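Local coordinates for PROTEIN (hypothetical protein EF0366) (Enterococcus faecalis, PDB 1VPY) that is of unknown function but belongs to the DUF72 family and adopts a TIM-type alpha/beta barrel that carries bound zinc in the crystal, at residues A[15-21]-A[42-48]; A[115-120]-A[200-204]; A[147-152]-A[175-181]. All blocks are in the same frame, centred on the assembly; numbering follows the deposited sequence.

In this worked example of a closed parallel barrel, two contacts join neighbouring strands and the third spans the interior. Contact 1 pairs the first two strands, 13-18 and 44-47. Contact 3 pairs strands 147-150 and 175-180, its centre about 16 Å from that of contact 1. Between them lies contact 2, where strands 114-120 and 201-205 face each other across the barrel, its centre about 11 Å from that of contact 1 and 7 Å from that of contact 3. Along the chain contact 1 closes first, and contact 3 is nested inside the loop that contact 2 closes. Buried Arg204, salt-bridged to Glu46 and Glu150, thus joins polar groups from separate parts of the barrel wall.

Contact 1: residues A[15-21]-A[42-48]; sequences RLGLTSF and LPLVEMD
Phe21 lays its ring obliquely across the end of Met47, a selenomethionine, in a Met-aromatic contact. Phe21 CZ comes within 3.7 Å of Met47 CE, and Met47 SE lies 5.2 Å from the centroid of the Phe21 ring. A chi1 of 74° tucks the ring back over its own main chain, toward segment 42-48; Phe21 CB also meets Val45 CG2 at 4.0 Å. Farther back along the strand, Arg15 and Pro43 run alongside each other with their side chains pointing opposite ways, while Arg15 CB packs on Leu44 CB at 3.8 Å. The Arg15 guanidinium goes on to a salt bridge with Glu250.

These are the first two parallel strands of the TIM barrel, linked through helix 35-41, and they splay by 35°. Glu46 N donates to Leu18 O at 2.7 Å in a nearly straight bond (173° at the hydrogen). Beyond it, water 1 spans the widening gap, donating a hydrogen bond to Thr19 O and accepting one from Asp48 N. Thr19 lies beside Glu46, both side chains pointing the same way; its OG1 is hydrogen-bonded to Asn256, and the extended Glu46 chain carries its carboxylate to a salt bridge with Arg204.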
loop_
_atom_site.group_PDB
_atom_site.type_symbol
_atom_site.label_atom_id
_atom_site.label_comp_id
_atom_site.label_asym_id
_atom_site.label_seq_id
_atom_site.Cartn_x
_atom_site.Cartn_y
_atom_site.Cartn_z
ATOM N N ARG A 15 12.367 -2.886 -1.559
ATOM C CA ARG A 15 11.709 -4.002 -2.240
ATOM C C ARG A 15 10.743 -3.502 -3.310
ATOM O O ARG A 15 9.939 -2.594 -3.062
ATOM C CB ARG A 15 10.941 -4.863 -1.243
ATOM C CG ARG A 15 11.793 -5.648 -0.274
ATOM C CD ARG A 15 10.908 -6.153 0.839
ATOM N NE ARG A 15 11.482 -7.292 1.547
ATOM C CZ ARG A 15 12.130 -7.200 2.700
ATOM N NH1 ARG A 15 12.296 -6.019 3.274
ATOM N NH2 ARG A 15 12.611 -8.287 3.278
ATOM N N LEU A 16 10.821 -4.103 -4.493
ATOM C CA LEU A 16 9.916 -3.770 -5.590
ATOM C C LEU A 16 8.884 -4.865 -5.799
ATOM O O LEU A 16 9.211 -6.054 -5.779
ATOM C CB LEU A 16 10.694 -3.524 -6.885
ATOM C CG LEU A 16 11.896 -2.584 -6.783
ATOM C CD1 LEU A 16 12.539 -2.406 -8.135
ATOM C CD2 LEU A 16 11.487 -1.247 -6.192
ATOM N N GLY A 17 7.639 -4.457 -6.008
ATOM C CA GLY A 17 6.551 -5.408 -6.171
ATOM C C GLY A 17 5.402 -4.929 -7.026
ATOM O O GLY A 17 5.355 -3.771 -7.428
ATOM N N LEU A 18 4.473 -5.842 -7.295
ATOM C CA LEU A 18 3.297 -5.559 -8.115
ATOM C C LEU A 18 2.020 -5.943 -7.386
ATOM O O LEU A 18 2.052 -6.491 -6.286
ATOM C CB LEU A 18 3.345 -6.344 -9.433
ATOM C CG LEU A 18 4.624 -6.427 -10.255
ATOM C CD1 LEU A 18 4.458 -7.441 -11.363
ATOM C CD2 LEU A 18 4.980 -5.068 -10.813
ATOM N N THR A 19 0.900 -5.654 -8.031
ATOM C CA THR A 19 -0.405 -6.138 -7.617
ATOM C C THR A 19 -0.777 -7.375 -8.429
ATOM O O THR A 19 -1.338 -8.340 -7.896
ATOM C CB THR A 19 -1.458 -5.057 -7.850
ATOM O OG1 THR A 19 -1.087 -3.887 -7.119
ATOM C CG2 THR A 19 -2.820 -5.528 -7.386
ATOM N N SER A 20 -0.458 -7.325 -9.722
ATOM C CA SER A 20 -0.812 -8.379 -10.660
ATOM C C SER A 20 0.260 -9.452 -10.792
ATOM O O SER A 20 0.822 -9.662 -11.874
ATOM C CB SER A 20 -1.164 -7.798 -12.032
ATOM O OG SER A 20 -2.309 -6.973 -11.935
ATOM N N PHE A 21 0.541 -10.125 -9.676
ATOM C CA PHE A 21 1.158 -11.445 -9.733
ATOM C C PHE A 21 0.232 -12.296 -10.603
ATOM O O PHE A 21 0.684 -13.188 -11.315
ATOM C CB PHE A 21 1.358 -12.055 -8.324
ATOM C CG PHE A 21 0.090 -12.552 -7.670
ATOM C CD1 PHE A 21 -0.760 -11.671 -7.003
ATOM C CD2 PHE A 21 -0.247 -13.900 -7.716
ATOM C CE1 PHE A 21 -1.932 -12.128 -6.403
ATOM C CE2 PHE A 21 -1.414 -14.364 -7.120
ATOM C CZ PHE A 21 -2.259 -13.477 -6.462
ATOM N N LEU A 42 10.561 -11.679 -7.483
ATOM C CA LEU A 42 10.327 -10.473 -6.680
ATOM C C LEU A 42 10.224 -10.705 -5.166
ATOM O O LEU A 42 9.759 -11.760 -4.728
ATOM C CB LEU A 42 9.134 -9.670 -7.226
ATOM C CG LEU A 42 9.394 -8.977 -8.572
ATOM C CD1 LEU A 42 8.128 -8.363 -9.148
ATOM C CD2 LEU A 42 10.486 -7.918 -8.464
ATOM N N PRO A 43 10.692 -9.725 -4.365
ATOM C CA PRO A 43 10.677 -9.820 -2.904
ATOM C C PRO A 43 9.418 -9.236 -2.248
ATOM O O PRO A 43 9.276 -9.293 -1.025
ATOM C CB PRO A 43 11.885 -8.979 -2.511
ATOM C CG PRO A 43 11.929 -7.893 -3.561
ATOM C CD PRO A 43 11.302 -8.457 -4.817
ATOM N N LEU A 44 8.519 -8.682 -3.047
ATOM C CA LEU A 44 7.360 -8.016 -2.501
ATOM C C LEU A 44 6.185 -8.152 -3.444
ATOM O O LEU A 44 6.345 -8.082 -4.660
ATOM C CB LEU A 44 7.686 -6.541 -2.265
ATOM C CG LEU A 44 6.660 -5.587 -1.655
ATOM C CD1 LEU A 44 6.348 -5.952 -0.204
ATOM C CD2 LEU A 44 7.191 -4.176 -1.757
ATOM N N VAL A 45 5.008 -8.368 -2.875
ATOM C CA VAL A 45 3.780 -8.374 -3.644
ATOM C C VAL A 45 2.703 -7.612 -2.883
ATOM O O VAL A 45 2.709 -7.580 -1.657
ATOM C CB VAL A 45 3.308 -9.809 -3.960
ATOM C CG1 VAL A 45 2.584 -10.421 -2.778
ATOM C CG2 VAL A 45 2.418 -9.827 -5.199
ATOM N N GLU A 46 1.800 -6.975 -3.616
ATOM C CA GLU A 46 0.579 -6.482 -3.012
ATOM C C GLU A 46 -0.561 -7.367 -3.455
ATOM O O GLU A 46 -0.762 -7.585 -4.647
ATOM C CB GLU A 46 0.286 -5.041 -3.395
ATOM C CG GLU A 46 -1.001 -4.521 -2.764
ATOM C CD GLU A 46 -1.359 -3.136 -3.233
ATOM O OE1 GLU A 46 -0.479 -2.258 -3.239
ATOM O OE2 GLU A 46 -2.525 -2.919 -3.600
HETATM N N MSE A 47 -1.301 -7.884 -2.484
HETATM C CA MSE A 47 -2.455 -8.701 -2.780
HETATM C C MSE A 47 -3.720 -7.956 -2.417
HETATM O O MSE A 47 -3.893 -7.523 -1.274
HETATM C CB MSE A 47 -2.362 -10.026 -2.051
HETATM C CG MSE A 47 -1.193 -10.855 -2.531
HETATM SE SE MSE A 47 -1.257 -12.672 -1.856
HETATM C CE MSE A 47 -2.868 -13.372 -2.843
ATOM N N ASP A 48 -4.584 -7.801 -3.418
ATOM C CA ASP A 48 -5.830 -7.067 -3.279
ATOM C C ASP A 48 -7.019 -7.983 -3.027
ATOM O O ASP A 48 -8.108 -7.523 -2.721
ATOM C CB ASP A 48 -6.062 -6.229 -4.530
ATOM C CG ASP A 48 -5.096 -5.064 -4.637
ATOM O OD1 ASP A 48 -4.297 -4.837 -3.702
ATOM O OD2 ASP A 48 -5.137 -4.364 -5.665
HETATM O O HOH W 1 -3.588 -8.946 -6.061
#

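Contact 2: residues A[115-120]-A[200-204]; sequences FAFLVQ and LVLFR
Leu200 pushes its CD1 methyl into the angle between the Phe115 ring and Ala116. The methyl lies over one face of the ring in a CH-pi contact, 4.2 Å from the centroid of the Phe115 ring and offset toward the rim, while Ala116 CB closes the other wall of the notch at 3.8 Å from Leu200 CD1. A chi1 near 180° (-172°) helps carry the Phe115 ring toward segment 200-204. The edge of the ring faces the backbone of the other strand, with Val201 O near the ring plane, and Leu202 CD1 meets the ring obliquely, 4.1 Å from Phe115 CE2.

Farther along, the complementary shapes are a methyl and a flat cation. Leu118 and Arg204 reach toward each other from the two strands, and Leu118 CD2 rests over the centre of the guanidinium, 3.5 Å from Arg204 CZ. The bend in the arginine at chi3 (87°) helps turn this face toward the leucine. Gln120 crosses the arginine at about a right angle, its amide plane turned only slightly from the guanidinium plane. Water 2, lying in plane at the guanidinium edge, accepts from Arg204 NH1 at 2.8 Å and donates weakly to Gln120 OE1, which also forms a hydrogen bond with Lys76. Two acids, Glu46 at NH2 and Glu150 at NH1, hold the ends of the guanidinium and so fix its orientation from two sides.

The strand axes pass 8.9 Å apart at 57°, too far for sheet pairing, and mainly side chains, with one bridging water, fill the distance between them. Such interdigitation of residues from non-adjacent strands is characteristic of the interior of a TIM barrel.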
loop_
_atom_site.group_PDB
_atom_site.type_symbol
_atom_site.label_atom_id
_atom_site.label_comp_id
_atom_site.label_asym_id
_atom_site.label_seq_id
_atom_site.Cartn_x
_atom_site.Cartn_y
_atom_site.Cartn_z
ATOM N N PHE A 115 4.621 -7.053 5.276
ATOM C CA PHE A 115 5.203 -5.734 5.135
ATOM C C PHE A 115 4.274 -4.688 5.790
ATOM O O PHE A 115 4.700 -3.941 6.674
ATOM C CB PHE A 115 5.502 -5.413 3.672
ATOM C CG PHE A 115 6.273 -4.146 3.481
ATOM C CD1 PHE A 115 7.645 -4.122 3.648
ATOM C CD2 PHE A 115 5.623 -2.968 3.137
ATOM C CE1 PHE A 115 8.368 -2.947 3.473
ATOM C CE2 PHE A 115 6.339 -1.785 2.958
ATOM C CZ PHE A 115 7.719 -1.784 3.131
ATOM N N ALA A 116 3.009 -4.662 5.382
ATOM C CA ALA A 116 2.021 -3.783 6.001
ATOM C C ALA A 116 0.611 -4.138 5.547
ATOM O O ALA A 116 0.439 -4.716 4.472
ATOM C CB ALA A 116 2.327 -2.325 5.680
ATOM N N PHE A 117 -0.387 -3.821 6.370
ATOM C CA PHE A 117 -1.769 -3.783 5.892
ATOM C C PHE A 117 -2.007 -2.450 5.201
ATOM O O PHE A 117 -1.743 -1.395 5.786
ATOM C CB PHE A 117 -2.775 -3.963 7.032
ATOM C CG PHE A 117 -2.803 -5.350 7.593
ATOM C CD1 PHE A 117 -3.200 -6.424 6.804
ATOM C CD2 PHE A 117 -2.433 -5.585 8.906
ATOM C CE1 PHE A 117 -3.220 -7.714 7.317
ATOM C CE2 PHE A 117 -2.446 -6.874 9.433
ATOM C CZ PHE A 117 -2.838 -7.940 8.639
ATOM N N LEU A 118 -2.477 -2.489 3.957
ATOM C CA LEU A 118 -2.785 -1.252 3.246
ATOM C C LEU A 118 -4.244 -0.900 3.443
ATOM O O LEU A 118 -5.129 -1.645 3.048
ATOM C CB LEU A 118 -2.425 -1.324 1.752
ATOM C CG LEU A 118 -3.005 -0.233 0.838
ATOM C CD1 LEU A 118 -2.438 1.167 1.113
ATOM C CD2 LEU A 118 -2.822 -0.614 -0.613
ATOM N N VAL A 119 -4.480 0.229 4.093
ATOM C CA VAL A 119 -5.826 0.767 4.233
ATOM C C VAL A 119 -5.897 1.960 3.284
ATOM O O VAL A 119 -5.319 3.018 3.550
ATOM C CB VAL A 119 -6.134 1.186 5.690
ATOM C CG1 VAL A 119 -7.587 1.596 5.842
ATOM C CG2 VAL A 119 -5.803 0.058 6.664
ATOM N N GLN A 120 -6.594 1.764 2.167
ATOM C CA GLN A 120 -6.633 2.735 1.083
ATOM C C GLN A 120 -8.034 3.358 0.963
ATOM O O GLN A 120 -9.000 2.654 0.663
ATOM C CB GLN A 120 -6.198 2.036 -0.211
ATOM C CG GLN A 120 -6.181 2.906 -1.458
ATOM C CD GLN A 120 -7.504 2.888 -2.181
ATOM O OE1 GLN A 120 -7.976 1.834 -2.623
ATOM N NE2 GLN A 120 -8.119 4.054 -2.303
ATOM N N LEU A 200 9.224 1.826 7.970
ATOM C CA LEU A 200 8.753 1.386 6.664
ATOM C C LEU A 200 8.028 2.496 5.909
ATOM O O LEU A 200 7.116 3.138 6.436
ATOM C CB LEU A 200 7.864 0.138 6.777
ATOM C CG LEU A 200 6.439 0.195 7.332
ATOM C CD1 LEU A 200 5.672 -0.999 6.809
ATOM C CD2 LEU A 200 6.408 0.232 8.863
ATOM N N VAL A 201 8.471 2.717 4.678
ATOM C CA VAL A 201 7.816 3.622 3.751
ATOM C C VAL A 201 7.266 2.797 2.606
ATOM O O VAL A 201 7.946 1.899 2.091
ATOM C CB VAL A 201 8.803 4.680 3.212
ATOM C CG1 VAL A 201 8.245 5.400 1.991
ATOM C CG2 VAL A 201 9.115 5.674 4.288
ATOM N N LEU A 202 6.029 3.089 2.217
ATOM C CA LEU A 202 5.434 2.453 1.056
ATOM C C LEU A 202 5.108 3.482 -0.018
ATOM O O LEU A 202 4.423 4.486 0.242
ATOM C CB LEU A 202 4.185 1.644 1.441
ATOM C CG LEU A 202 3.467 0.860 0.332
ATOM C CD1 LEU A 202 4.341 -0.256 -0.239
ATOM C CD2 LEU A 202 2.157 0.306 0.829
ATOM N N PHE A 203 5.625 3.210 -1.216
ATOM C CA PHE A 203 5.287 3.928 -2.441
ATOM C C PHE A 203 4.268 3.117 -3.202
ATOM O O PHE A 203 4.347 1.888 -3.219
ATOM C CB PHE A 203 6.516 4.033 -3.342
ATOM C CG PHE A 203 7.478 5.111 -2.949
ATOM C CD1 PHE A 203 7.307 6.415 -3.418
ATOM C CD2 PHE A 203 8.566 4.822 -2.133
ATOM C CE1 PHE A 203 8.196 7.414 -3.068
ATOM C CE2 PHE A 203 9.463 5.814 -1.778
ATOM C CZ PHE A 203 9.282 7.114 -2.249
ATOM N N ARG A 204 3.331 3.791 -3.858
ATOM C CA ARG A 204 2.456 3.128 -4.820
ATOM C C ARG A 204 2.318 4.000 -6.056
ATOM O O ARG A 204 1.895 5.166 -5.974
ATOM C CB ARG A 204 1.078 2.831 -4.222
ATOM C CG ARG A 204 1.078 1.758 -3.131
ATOM C CD ARG A 204 -0.337 1.466 -2.658
ATOM N NE ARG A 204 -0.993 0.456 -3.478
ATOM C CZ ARG A 204 -2.270 0.485 -3.848
ATOM N NH1 ARG A 204 -3.065 1.494 -3.503
ATOM N NH2 ARG A 204 -2.748 -0.497 -4.587
HETATM O O HOH W 2 -5.624 1.342 -4.626
#

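Contact 3: residues A[147-152]-A[175-181]; sequences IAIELR and SLVIVDE
Ser175 is held between Ile147 and Ile149 by backbone bonds that set the register of two parallel strands. Ser175 N donates to Ile147 O, and Ser175 O accepts from Ile149 N, both at 3.0 Å. Val177 N then reaches Ile149 O at 2.7 Å. Past this point water 3 continues the link, accepting from Leu151 N and donating to Val177 O.

Apolar packing occupies both faces. On the face carrying Ala148, its CB touches Val177 CG2 at 3.8 Å; farther along, the aliphatic part of the extended Glu150 chain crosses Val177 and Val179 obliquely, with Val179 CG1 3.7 Å from Glu150 CG. On the other face Leu151 CD1 meets Leu176 CD1 at 3.8 Å, the two side chains roughly perpendicular, and Leu176 also packs on helix 162-171.

Charged groups gather beyond the C-terminal ends of the two strands. Arg152 NH1 forms a salt bridge with Glu150 OE2 at 2.7 Å, though the hydrogen bond in it is bent and weak, and a longer one with Glu181 OE1 at 3.4 Å. Placed between two acids, it probably eases their mutual repulsion. Besides its pairing with Arg204, Glu150 is hydrogen-bonded through OE2 to His206.

Strand 147-150, helix 162-171 and strand 175-180 together make a beta-alpha-beta unit, the recurring element of the TIM barrel.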
loop_
_atom_site.group_PDB
_atom_site.type_symbol
_atom_site.label_atom_id
_atom_site.label_comp_id
_atom_site.label_asym_id
_atom_site.label_seq_id
_atom_site.Cartn_x
_atom_site.Cartn_y
_atom_site.Cartn_z
ATOM N N ILE A 147 0.703 -0.540 9.711
ATOM C CA ILE A 147 -0.383 -0.050 8.864
ATOM C C ILE A 147 0.103 1.015 7.882
ATOM O O ILE A 147 0.639 2.049 8.285
ATOM C CB ILE A 147 -1.554 0.521 9.697
ATOM C CG1 ILE A 147 -2.104 -0.528 10.670
ATOM C CG2 ILE A 147 -2.654 1.050 8.790
ATOM C CD1 ILE A 147 -2.543 -1.833 10.022
ATOM N N ALA A 148 -0.076 0.743 6.593
ATOM C CA ALA A 148 0.186 1.728 5.568
ATOM C C ALA A 148 -1.144 2.355 5.182
ATOM O O ALA A 148 -2.066 1.661 4.739
ATOM C CB ALA A 148 0.856 1.086 4.373
ATOM N N ILE A 149 -1.249 3.665 5.378
ATOM C CA ILE A 149 -2.471 4.414 5.076
ATOM C C ILE A 149 -2.292 5.100 3.724
ATOM O O ILE A 149 -1.265 5.740 3.477
ATOM C CB ILE A 149 -2.750 5.493 6.176
ATOM C CG1 ILE A 149 -3.010 4.858 7.556
ATOM C CG2 ILE A 149 -3.840 6.469 5.750
ATOM C CD1 ILE A 149 -4.362 4.185 7.731
ATOM N N GLU A 150 -3.281 4.949 2.847
ATOM C CA GLU A 150 -3.321 5.699 1.588
ATOM C C GLU A 150 -4.578 6.555 1.462
ATOM O O GLU A 150 -5.669 6.093 1.780
ATOM C CB GLU A 150 -3.224 4.765 0.389
ATOM C CG GLU A 150 -2.934 5.513 -0.888
ATOM C CD GLU A 150 -2.991 4.641 -2.113
ATOM O OE1 GLU A 150 -2.423 3.524 -2.091
ATOM O OE2 GLU A 150 -3.597 5.091 -3.107
ATOM N N LEU A 151 -4.409 7.788 0.977
ATOM C CA LEU A 151 -5.514 8.744 0.786
ATOM C C LEU A 151 -5.643 9.186 -0.683
ATOM O O LEU A 151 -4.642 9.233 -1.406
ATOM C CB LEU A 151 -5.304 9.979 1.673
ATOM C CG LEU A 151 -4.775 9.806 3.104
ATOM C CD1 LEU A 151 -4.097 11.068 3.585
ATOM C CD2 LEU A 151 -5.865 9.382 4.069
ATOM N N ARG A 152 -6.875 9.499 -1.112
ATOM C CA ARG A 152 -7.154 10.013 -2.473
ATOM C C ARG A 152 -7.816 11.382 -2.447
ATOM O O ARG A 152 -8.496 11.762 -3.405
ATOM C CB ARG A 152 -8.065 9.074 -3.280
ATOM C CG ARG A 152 -7.464 7.747 -3.663
ATOM C CD ARG A 152 -7.858 7.315 -5.073
ATOM N NE ARG A 152 -7.620 5.884 -5.295
ATOM C CZ ARG A 152 -6.431 5.287 -5.205
ATOM N NH1 ARG A 152 -5.350 5.985 -4.887
ATOM N NH2 ARG A 152 -6.313 3.980 -5.422
ATOM N N SER A 175 2.299 4.491 8.383
ATOM C CA SER A 175 3.178 4.704 7.244
ATOM C C SER A 175 2.365 5.348 6.112
ATOM O O SER A 175 1.631 4.658 5.398
ATOM C CB SER A 175 3.812 3.387 6.801
ATOM O OG SER A 175 4.659 3.601 5.688
ATOM N N LEU A 176 2.464 6.669 5.965
ATOM C CA LEU A 176 1.635 7.364 4.972
ATOM C C LEU A 176 2.137 7.063 3.569
ATOM O O LEU A 176 3.285 7.363 3.228
ATOM C CB LEU A 176 1.587 8.868 5.215
ATOM C CG LEU A 176 0.746 9.681 4.222
ATOM C CD1 LEU A 176 -0.757 9.423 4.393
ATOM C CD2 LEU A 176 1.042 11.169 4.359
ATOM N N VAL A 177 1.265 6.467 2.766
ATOM C CA VAL A 177 1.647 5.983 1.448
ATOM C C VAL A 177 1.978 7.128 0.492
ATOM O O VAL A 177 1.153 8.025 0.263
ATOM C CB VAL A 177 0.574 5.044 0.863
ATOM C CG1 VAL A 177 0.827 4.782 -0.611
ATOM C CG2 VAL A 177 0.537 3.713 1.656
ATOM N N ILE A 178 3.202 7.115 -0.036
ATOM C CA ILE A 178 3.601 8.111 -1.023
ATOM C C ILE A 178 3.075 7.680 -2.386
ATOM O O ILE A 178 3.384 6.575 -2.851
ATOM C CB ILE A 178 5.126 8.312 -1.076
ATOM C CG1 ILE A 178 5.668 8.590 0.333
ATOM C CG2 ILE A 178 5.453 9.461 -2.033
ATOM C CD1 ILE A 178 7.139 8.450 0.467
ATOM N N VAL A 179 2.268 8.543 -3.011
ATOM C CA VAL A 179 1.560 8.156 -4.233
ATOM C C VAL A 179 1.893 8.955 -5.493
ATOM O O VAL A 179 1.922 10.185 -5.482
ATOM C CB VAL A 179 0.027 8.145 -4.046
ATOM C CG1 VAL A 179 -0.372 7.063 -3.070
ATOM C CG2 VAL A 179 -0.500 9.531 -3.612
ATOM N N ASP A 180 2.144 8.227 -6.577
ATOM C CA ASP A 180 2.154 8.810 -7.908
ATOM C C ASP A 180 0.871 8.357 -8.577
ATOM O O ASP A 180 0.617 7.159 -8.688
ATOM C CB ASP A 180 3.368 8.354 -8.715
ATOM C CG ASP A 180 3.518 9.126 -10.004
ATOM O OD1 ASP A 180 3.672 10.370 -9.938
ATOM O OD2 ASP A 180 3.456 8.504 -11.086
ATOM N N GLU A 181 0.051 9.316 -8.993
ATOM C CA GLU A 181 -1.262 9.008 -9.545
ATOM C C GLU A 181 -1.805 10.161 -10.407
ATOM O O GLU A 181 -1.294 11.282 -10.337
ATOM C CB GLU A 181 -2.234 8.628 -8.414
ATOM C CG GLU A 181 -2.527 9.743 -7.418
ATOM C CD GLU A 181 -3.477 9.308 -6.321
ATOM O OE1 GLU A 181 -3.083 8.440 -5.502
ATOM O OE2 GLU A 181 -4.613 9.834 -6.276
HETATM O O HOH W 3 -1.383 8.664 0.743
#